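Local coordinates for protein D-glycerate 3-kinase (PDB 6CKG) that probably phosphorylates D-glycerate at its 3-hydroxyl, acting as a kinase of the P-loop class, at residues A[80-92]-A[149-163]. Residues are numbered along the deposited sequence; the frame is centred on the assembly and turned at random.
Sequences ATMSLDDFYLTHS and LPIYDKSLFKGEGDR. With EDO (1,2-ethanediol), chain C.
His91 of segment 80-92 and Phe157 of segment 149-163 approach from opposite directions and stack face to face, centroids 3.7 Å apart and planes 4° from parallel. Tyr88 turns its edge to a face of Tyr152 in a T-shaped pair, with its CB over the same ring, while Pro150 CG sits 3.6 Å from the centroid of Phe87 in a CH-pi contact.

Hydrogen bonds add to this ring packing. With CG anti to the backbone N (chi1 -172°), the His91 ring reaches out to the loop that joins strands 146-153 and 162-171, where NE2 gives an in-plane bond of 2.7 Å to Glu160 OE1; one carboxylate thus helps set the ring's rotation while Phe157 covers a face. Asp162 OD1 takes the backbone N of His91 at 2.7 Å from above the carboxylate plane. Asp86 OD1 receives Tyr152 N at 3.0 Å, and its OD2 accepts from an ethanediol, probably from the crystallisation liquor, that also donates to Pro150 O.

Charged side chains add two more links. Lys154 NZ bridges to Asp85 OD2 at 2.9 Å. Arg163, salt-bridged to Asp117, donates NH2 to Tyr88 O at 3.2 Å; the Thr90 methyl CG2 lies over one face of the guanidinium, while Tyr88 O is met at its edge.

Here an antiparallel beta hairpin, 146-153 with 162-171, packs on the connection from edge strand 79-83 to helix 91-100, flanking a parallel-stranded core characteristic of P-loop kinases.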
ATOM      1  N   ALA A  80       4.525 -13.027  -8.095  1.00 27.44           N
ATOM      2  CA  ALA A  80       3.911 -13.213  -6.788  1.00 32.13           C
ATOM      3  C   ALA A  80       3.463 -11.838  -6.336  1.00 36.45           C
ATOM      4  O   ALA A  80       4.126 -10.844  -6.648  1.00 31.81           O
ATOM      5  CB  ALA A  80       4.878 -13.821  -5.760  1.00 27.11           C
ATOM      6  N   THR A  81       2.335 -11.769  -5.630  1.00 30.94           N
ATOM      7  CA  THR A  81       1.808 -10.491  -5.163  1.00 33.36           C
ATOM      8  C   THR A  81       1.651 -10.493  -3.649  1.00 31.49           C
ATOM      9  O   THR A  81       1.116 -11.454  -3.077  1.00 26.32           O
ATOM     10  CB  THR A  81       0.462 -10.173  -5.812  1.00 36.31           C
ATOM     11  OG1 THR A  81       0.633 -10.033  -7.222  1.00 39.01           O
ATOM     12  CG2 THR A  81      -0.098  -8.851  -5.244  1.00 38.99           C
ATOM     13  N   MET A  82       2.122  -9.419  -3.007  1.00 30.50           N
ATOM     14  CA  MET A  82       1.844  -9.118  -1.605  1.00 27.12           C
ATOM     15  C   MET A  82       0.978  -7.867  -1.536  1.00 33.18           C
ATOM     16  O   MET A  82       1.361  -6.811  -2.058  1.00 28.79           O
ATOM     17  CB  MET A  82       3.136  -8.893  -0.810  1.00 31.26           C
ATOM     18  CG  MET A  82       3.812 -10.163  -0.372  1.00 33.65           C
ATOM     19  SD  MET A  82       5.419  -9.891   0.386  1.00 37.84           S
ATOM     20  CE  MET A  82       4.991  -8.777   1.743  1.00 33.44           C
ATOM     21  N   SER A  83      -0.183  -7.981  -0.898  1.00 26.23           N
ATOM     22  CA  SER A  83      -1.059  -6.847  -0.648  1.00 28.51           C
ATOM     23  C   SER A  83      -0.989  -6.487   0.832  1.00 29.82           C
ATOM     24  O   SER A  83      -1.151  -7.357   1.689  1.00 27.78           O
ATOM     25  CB  SER A  83      -2.497  -7.172  -1.045  1.00 31.63           C
ATOM     26  OG  SER A  83      -2.543  -7.604  -2.381  1.00 39.00           O
ATOM     27  N   LEU A  84      -0.756  -5.208   1.125  1.00 28.71           N
ATOM     28  CA  LEU A  84      -0.562  -4.779   2.511  1.00 24.17           C
ATOM     29  C   LEU A  84      -1.713  -5.207   3.425  1.00 26.01           C
ATOM     30  O   LEU A  84      -1.486  -5.618   4.569  1.00 29.89           O
ATOM     31  CB  LEU A  84      -0.384  -3.264   2.557  1.00 23.84           C
ATOM     32  CG  LEU A  84      -0.110  -2.665   3.936  1.00 23.73           C
ATOM     33  CD1 LEU A  84       1.237  -3.164   4.419  1.00 27.24           C
ATOM     34  CD2 LEU A  84      -0.117  -1.136   3.821  1.00 21.66           C
ATOM     35  N   ASP A  85      -2.954  -5.126   2.940  1.00 24.13           N
ATOM     36  CA  ASP A  85      -4.102  -5.446   3.787  1.00 28.14           C
ATOM     37  C   ASP A  85      -4.121  -6.912   4.210  1.00 36.57           C
ATOM     38  O   ASP A  85      -4.727  -7.246   5.229  1.00 32.67           O
ATOM     39  CB  ASP A  85      -5.406  -5.134   3.063  1.00 30.35           C
ATOM     40  CG  ASP A  85      -5.597  -3.665   2.797  1.00 35.73           C
ATOM     41  OD1 ASP A  85      -4.637  -2.870   2.964  1.00 34.06           O
ATOM     42  OD2 ASP A  85      -6.727  -3.316   2.404  1.00 42.00           O
ATOM     43  N   ASP A  86      -3.501  -7.806   3.438  1.00 29.55           N
ATOM     44  CA  ASP A  86      -3.464  -9.203   3.856  1.00 30.33           C
ATOM     45  C   ASP A  86      -2.531  -9.423   5.035  1.00 27.92           C
ATOM     46  O   ASP A  86      -2.509 -10.527   5.592  1.00 29.19           O
ATOM     47  CB  ASP A  86      -3.042 -10.103   2.693  1.00 34.17           C
ATOM     48  CG  ASP A  86      -4.141 -10.282   1.687  1.00 31.58           C
ATOM     49  OD1 ASP A  86      -5.263 -10.633   2.108  1.00 32.99           O
ATOM     50  OD2 ASP A  86      -3.891 -10.036   0.481  1.00 37.90           O
ATOM     51  N   PHE A  87      -1.784  -8.394   5.426  1.00 26.46           N
ATOM     52  CA  PHE A  87      -0.812  -8.454   6.503  1.00 22.97           C
ATOM     53  C   PHE A  87      -1.236  -7.628   7.725  1.00 22.61           C
ATOM     54  O   PHE A  87      -0.406  -7.333   8.591  1.00 25.22           O
ATOM     55  CB  PHE A  87       0.550  -8.000   5.983  1.00 21.68           C
ATOM     56  CG  PHE A  87       1.189  -8.980   5.028  1.00 27.03           C
ATOM     57  CD1 PHE A  87       0.867  -8.976   3.676  1.00 28.56           C
ATOM     58  CD2 PHE A  87       2.112  -9.903   5.486  1.00 25.44           C
ATOM     59  CE1 PHE A  87       1.452  -9.884   2.807  1.00 33.51           C
ATOM     60  CE2 PHE A  87       2.700 -10.820   4.614  1.00 29.06           C
ATOM     61  CZ  PHE A  87       2.368 -10.809   3.282  1.00 30.24           C
ATOM     62  N   TYR A  88      -2.512  -7.270   7.834  1.00 29.84           N
ATOM     63  CA  TYR A  88      -3.006  -6.716   9.095  1.00 26.07           C
ATOM     64  C   TYR A  88      -2.717  -7.667  10.258  1.00 28.88           C
ATOM     65  O   TYR A  88      -2.625  -8.888  10.085  1.00 28.08           O
ATOM     66  CB  TYR A  88      -4.514  -6.473   9.026  1.00 27.03           C
ATOM     67  CG  TYR A  88      -4.981  -5.221   8.307  1.00 26.17           C
ATOM     68  CD1 TYR A  88      -4.434  -3.968   8.594  1.00 25.55           C
ATOM     69  CD2 TYR A  88      -6.007  -5.294   7.377  1.00 27.26           C
ATOM     70  CE1 TYR A  88      -4.891  -2.845   7.943  1.00 26.29           C
ATOM     71  CE2 TYR A  88      -6.470  -4.186   6.732  1.00 28.52           C
ATOM     72  CZ  TYR A  88      -5.917  -2.963   7.006  1.00 31.72           C
ATOM     73  OH  TYR A  88      -6.412  -1.865   6.342  1.00 32.88           O
ATOM     74  N   LEU A  89      -2.580  -7.091  11.458  1.00 25.10           N
ATOM     75  CA  LEU A  89      -2.520  -7.877  12.684  1.00 27.82           C
ATOM     76  C   LEU A  89      -3.678  -8.859  12.746  1.00 26.07           C
ATOM     77  O   LEU A  89      -4.761  -8.610  12.205  1.00 25.42           O
ATOM     78  CB  LEU A  89      -2.578  -6.964  13.925  1.00 31.12           C
ATOM     79  CG  LEU A  89      -1.423  -5.984  14.097  1.00 28.41           C
ATOM     80  CD1 LEU A  89      -1.781  -4.963  15.204  1.00 23.63           C
ATOM     81  CD2 LEU A  89      -0.142  -6.763  14.420  1.00 26.37           C
ATOM     82  N   THR A  90      -3.448  -9.987  13.418  1.00 29.13           N
ATOM     83  CA  THR A  90      -4.567 -10.849  13.762  1.00 29.62           C
ATOM     84  C   THR A  90      -5.542 -10.049  14.619  1.00 35.64           C
ATOM     85  O   THR A  90      -5.178  -9.036  15.214  1.00 31.56           O
ATOM     86  CB  THR A  90      -4.102 -12.092  14.528  1.00 31.66           C
ATOM     87  OG1 THR A  90      -3.587 -11.695  15.801  1.00 33.50           O
ATOM     88  CG2 THR A  90      -3.023 -12.844  13.763  1.00 34.89           C
ATOM     89  N   HIS A  91      -6.802 -10.500  14.670  1.00 31.99           N
ATOM     90  CA  HIS A  91      -7.785  -9.793  15.489  1.00 31.34           C
ATOM     91  C   HIS A  91      -7.328  -9.694  16.945  1.00 32.91           C
ATOM     92  O   HIS A  91      -7.484  -8.647  17.585  1.00 33.90           O
ATOM     93  CB  HIS A  91      -9.150 -10.486  15.405  1.00 31.69           C
ATOM     94  CG  HIS A  91     -10.256  -9.711  16.060  1.00 35.80           C
ATOM     95  ND1 HIS A  91     -10.711  -9.989  17.331  1.00 37.01           N
ATOM     96  CD2 HIS A  91     -10.981  -8.651  15.625  1.00 34.79           C
ATOM     97  CE1 HIS A  91     -11.673  -9.141  17.650  1.00 38.47           C
ATOM     98  NE2 HIS A  91     -11.852  -8.315  16.634  1.00 37.01           N
ATOM     99  N   SER A  92      -6.764 -10.778  17.487  1.00 29.88           N
ATOM    100  CA  SER A  92      -6.305 -10.754  18.875  1.00 30.43           C
ATOM    101  C   SER A  92      -5.245  -9.674  19.093  1.00 29.59           C
ATOM    102  O   SER A  92      -5.300  -8.914  20.072  1.00 31.69           O
ATOM    103  CB  SER A  92      -5.772 -12.130  19.274  1.00 33.74           C
ATOM    104  OG  SER A  92      -5.588 -12.178  20.669  1.00 34.12           O
ATOM    105  N   LEU A 149       1.812 -17.156   1.734  1.00 35.28           N
ATOM    106  CA  LEU A 149       1.425 -15.795   2.060  1.00 29.87           C
ATOM    107  C   LEU A 149       0.072 -15.752   2.762  1.00 30.28           C
ATOM    108  O   LEU A 149      -0.814 -16.564   2.473  1.00 34.88           O
ATOM    109  CB  LEU A 149       1.371 -14.927   0.797  1.00 30.21           C
ATOM    110  CG  LEU A 149       2.677 -14.921  -0.006  1.00 32.73           C
ATOM    111  CD1 LEU A 149       2.540 -14.099  -1.268  1.00 23.60           C
ATOM    112  CD2 LEU A 149       3.835 -14.406   0.837  1.00 37.90           C
ATOM    113  N   PRO A 150      -0.124 -14.814   3.686  1.00 33.72           N
ATOM    114  CA  PRO A 150      -1.372 -14.781   4.453  1.00 32.26           C
ATOM    115  C   PRO A 150      -2.510 -14.186   3.639  1.00 33.23           C
ATOM    116  O   PRO A 150      -2.308 -13.497   2.638  1.00 28.85           O
ATOM    117  CB  PRO A 150      -1.034 -13.881   5.649  1.00 34.08           C
ATOM    118  CG  PRO A 150      -0.013 -12.924   5.095  1.00 30.80           C
ATOM    119  CD  PRO A 150       0.827 -13.783   4.135  1.00 31.52           C
ATOM    120  N   ILE A 151      -3.722 -14.497   4.084  1.00 33.14           N
ATOM    121  CA  ILE A 151      -4.953 -13.932   3.553  1.00 32.90           C
ATOM    122  C   ILE A 151      -5.722 -13.346   4.724  1.00 30.18           C
ATOM    123  O   ILE A 151      -5.865 -14.002   5.762  1.00 33.13           O
ATOM    124  CB  ILE A 151      -5.801 -14.996   2.832  1.00 33.04           C
ATOM    125  CG1 ILE A 151      -5.071 -15.501   1.585  1.00 34.77           C
ATOM    126  CG2 ILE A 151      -7.179 -14.444   2.481  1.00 35.63           C
ATOM    127  CD1 ILE A 151      -5.751 -16.691   0.899  1.00 34.04           C
ATOM    128  N   TYR A 152      -6.223 -12.129   4.564  1.00 27.11           N
ATOM    129  CA  TYR A 152      -6.981 -11.453   5.614  1.00 27.80           C
ATOM    130  C   TYR A 152      -8.450 -11.374   5.206  1.00 33.28           C
ATOM    131  O   TYR A 152      -8.771 -10.909   4.105  1.00 35.76           O
ATOM    132  CB  TYR A 152      -6.397 -10.062   5.884  1.00 27.33           C
ATOM    133  CG  TYR A 152      -6.985  -9.338   7.092  1.00 27.44           C
ATOM    134  CD1 TYR A 152      -6.461  -9.532   8.381  1.00 26.59           C
ATOM    135  CD2 TYR A 152      -8.046  -8.463   6.940  1.00 27.58           C
ATOM    136  CE1 TYR A 152      -6.985  -8.861   9.489  1.00 26.86           C
ATOM    137  CE2 TYR A 152      -8.569  -7.769   8.037  1.00 34.77           C
ATOM    138  CZ  TYR A 152      -8.037  -7.983   9.306  1.00 31.97           C
ATOM    139  OH  TYR A 152      -8.550  -7.304  10.376  1.00 27.93           O
ATOM    140  N   ASP A 153      -9.342 -11.848   6.085  1.00 29.89           N
ATOM    141  CA  ASP A 153     -10.777 -11.898   5.805  1.00 30.23           C
ATOM    142  C   ASP A 153     -11.426 -10.757   6.582  1.00 37.37           C
ATOM    143  O   ASP A 153     -11.659 -10.858   7.789  1.00 35.85           O
ATOM    144  CB  ASP A 153     -11.356 -13.262   6.161  1.00 30.72           C
ATOM    145  CG  ASP A 153     -12.848 -13.372   5.868  1.00 31.21           C
ATOM    146  OD1 ASP A 153     -13.519 -12.349   5.630  1.00 33.86           O
ATOM    147  OD2 ASP A 153     -13.356 -14.502   5.892  1.00 37.16           O
ATOM    148  N   LYS A 154     -11.738  -9.674   5.873  1.00 32.32           N
ATOM    149  CA  LYS A 154     -12.257  -8.473   6.510  1.00 33.99           C
ATOM    150  C   LYS A 154     -13.641  -8.665   7.104  1.00 33.26           C
ATOM    151  O   LYS A 154     -14.076  -7.815   7.882  1.00 29.39           O
ATOM    152  CB  LYS A 154     -12.280  -7.328   5.498  1.00 32.13           C
ATOM    153  CG  LYS A 154     -10.913  -7.048   4.911  1.00 40.34           C
ATOM    154  CD  LYS A 154     -10.919  -5.856   3.949  1.00 43.63           C
ATOM    155  CE  LYS A 154      -9.493  -5.356   3.712  1.00 43.43           C
ATOM    156  NZ  LYS A 154      -9.422  -4.461   2.541  1.00 44.28           N
ATOM    157  N   SER A 155     -14.340  -9.748   6.765  1.00 37.10           N
ATOM    158  CA  SER A 155     -15.687  -9.950   7.271  1.00 39.75           C
ATOM    159  C   SER A 155     -15.722 -10.579   8.657  1.00 41.73           C
ATOM    160  O   SER A 155     -16.769 -10.526   9.311  1.00 40.01           O
ATOM    161  CB  SER A 155     -16.494 -10.830   6.307  1.00 38.75           C
ATOM    162  OG  SER A 155     -16.083 -12.188   6.344  1.00 37.12           O
ATOM    163  N   LEU A 156     -14.624 -11.175   9.120  1.00 38.01           N
ATOM    164  CA  LEU A 156     -14.661 -11.894  10.390  1.00 41.28           C
ATOM    165  C   LEU A 156     -14.877 -10.928  11.553  1.00 28.48           C
ATOM    166  O   LEU A 156     -14.665  -9.719  11.442  1.00 29.93           O
ATOM    167  CB  LEU A 156     -13.375 -12.699  10.587  1.00 33.27           C
ATOM    168  CG  LEU A 156     -13.189 -13.756   9.494  1.00 30.45           C
ATOM    169  CD1 LEU A 156     -11.820 -14.427   9.595  1.00 32.09           C
ATOM    170  CD2 LEU A 156     -14.314 -14.761   9.555  1.00 30.82           C
ATOM    171  N   PHE A 157     -15.330 -11.478  12.676  1.00 31.10           N
ATOM    172  CA  PHE A 157     -15.670 -10.685  13.852  1.00 38.88           C
ATOM    173  C   PHE A 157     -16.620  -9.553  13.473  1.00 38.03           C
ATOM    174  O   PHE A 157     -16.409  -8.386  13.811  1.00 33.72           O
ATOM    175  CB  PHE A 157     -14.407 -10.167  14.548  1.00 35.69           C
ATOM    176  CG  PHE A 157     -13.637 -11.247  15.258  1.00 33.12           C
ATOM    177  CD1 PHE A 157     -13.958 -11.605  16.567  1.00 34.97           C
ATOM    178  CD2 PHE A 157     -12.618 -11.934  14.607  1.00 37.71           C
ATOM    179  CE1 PHE A 157     -13.266 -12.624  17.225  1.00 32.96           C
ATOM    180  CE2 PHE A 157     -11.924 -12.954  15.248  1.00 30.22           C
ATOM    181  CZ  PHE A 157     -12.241 -13.300  16.561  1.00 33.19           C
ATOM    182  N   LYS A 158     -17.663  -9.914  12.719  1.00 39.63           N
ATOM    183  CA  LYS A 158     -18.736  -8.992  12.349  1.00 42.83           C
ATOM    184  C   LYS A 158     -18.202  -7.775  11.609  1.00 38.70           C
ATOM    185  O   LYS A 158     -18.714  -6.665  11.761  1.00 45.27           O
ATOM    186  CB  LYS A 158     -19.542  -8.553  13.578  1.00 43.87           C
ATOM    187  N   GLY A 159     -17.140  -7.962  10.839  1.00 35.88           N
ATOM    188  CA  GLY A 159     -16.579  -6.900  10.027  1.00 30.78           C
ATOM    189  C   GLY A 159     -15.323  -6.260  10.574  1.00 37.37           C
ATOM    190  O   GLY A 159     -14.708  -5.445   9.870  1.00 35.19           O
ATOM    191  N   GLU A 160     -14.918  -6.585  11.801  1.00 31.77           N
ATOM    192  CA  GLU A 160     -13.656  -6.027  12.284  1.00 33.12           C
ATOM    193  C   GLU A 160     -12.459  -6.677  11.603  1.00 31.12           C
ATOM    194  O   GLU A 160     -11.405  -6.047  11.478  1.00 34.75           O
ATOM    195  CB  GLU A 160     -13.560  -6.173  13.797  1.00 30.76           C
ATOM    196  CG  GLU A 160     -14.609  -5.386  14.514  1.00 32.28           C
ATOM    197  CD  GLU A 160     -14.686  -5.750  15.978  1.00 42.31           C
ATOM    198  OE1 GLU A 160     -13.763  -6.426  16.469  1.00 47.34           O
ATOM    199  OE2 GLU A 160     -15.672  -5.368  16.631  1.00 47.92           O
ATOM    200  N   GLY A 161     -12.597  -7.919  11.164  1.00 29.07           N
ATOM    201  CA  GLY A 161     -11.551  -8.558  10.390  1.00 26.68           C
ATOM    202  C   GLY A 161     -10.676  -9.486  11.230  1.00 36.51           C
ATOM    203  O   GLY A 161     -10.524  -9.328  12.448  1.00 31.96           O
ATOM    204  N   ASP A 162     -10.074 -10.461  10.553  1.00 28.20           N
ATOM    205  CA  ASP A 162      -9.072 -11.329  11.155  1.00 29.01           C
ATOM    206  C   ASP A 162      -8.327 -12.051  10.035  1.00 29.51           C
ATOM    207  O   ASP A 162      -8.817 -12.146   8.907  1.00 29.44           O
ATOM    208  CB  ASP A 162      -9.721 -12.326  12.113  1.00 26.84           C
ATOM    209  CG  ASP A 162      -8.721 -13.028  13.011  1.00 32.97           C
ATOM    210  OD1 ASP A 162      -7.564 -12.585  13.114  1.00 31.62           O
ATOM    211  OD2 ASP A 162      -9.109 -14.037  13.622  1.00 35.16           O
ATOM    212  N   ARG A 163      -7.128 -12.544  10.357  1.00 30.63           N
ATOM    213  CA  ARG A 163      -6.369 -13.358   9.416  1.00 28.24           C
ATOM    214  C   ARG A 163      -7.148 -14.622   9.078  1.00 36.94           C
ATOM    215  O   ARG A 163      -7.693 -15.283   9.959  1.00 30.83           O
ATOM    216  CB  ARG A 163      -5.004 -13.732  10.004  1.00 30.74           C
ATOM    217  CG  ARG A 163      -4.033 -14.401   8.992  1.00 33.78           C
ATOM    218  CD  ARG A 163      -2.595 -14.381   9.523  1.00 29.49           C
ATOM    219  NE  ARG A 163      -2.167 -13.015   9.838  1.00 28.96           N
ATOM    220  CZ  ARG A 163      -1.197 -12.707  10.698  1.00 28.35           C
ATOM    221  NH1 ARG A 163      -0.542 -13.671  11.326  1.00 25.99           N
ATOM    222  NH2 ARG A 163      -0.877 -11.428  10.925  1.00 27.41           N
TER
HETATM  223  C1  EDO C 401      -1.713 -13.028  -0.498  1.00 34.70           C
HETATM  224  O1  EDO C 401      -3.013 -12.921   0.118  1.00 33.34           O
HETATM  225  C2  EDO C 401      -0.822 -11.902   0.016  1.00 34.47           C
HETATM  226  O2  EDO C 401      -1.400 -10.645  -0.361  1.00 30.94           O
HETATM  227  O   HOH W   1      -3.317 -10.877   8.286  1.00 27.40           O
HETATM  228  O   HOH W   2      -7.771  -8.681   2.522  1.00 43.40           O
HETATM  229  O   HOH W   3      -6.777  -6.767  12.292  1.00 24.94           O
HETATM  230  O   HOH W   4      -7.003 -13.374  16.216  1.00 28.85           O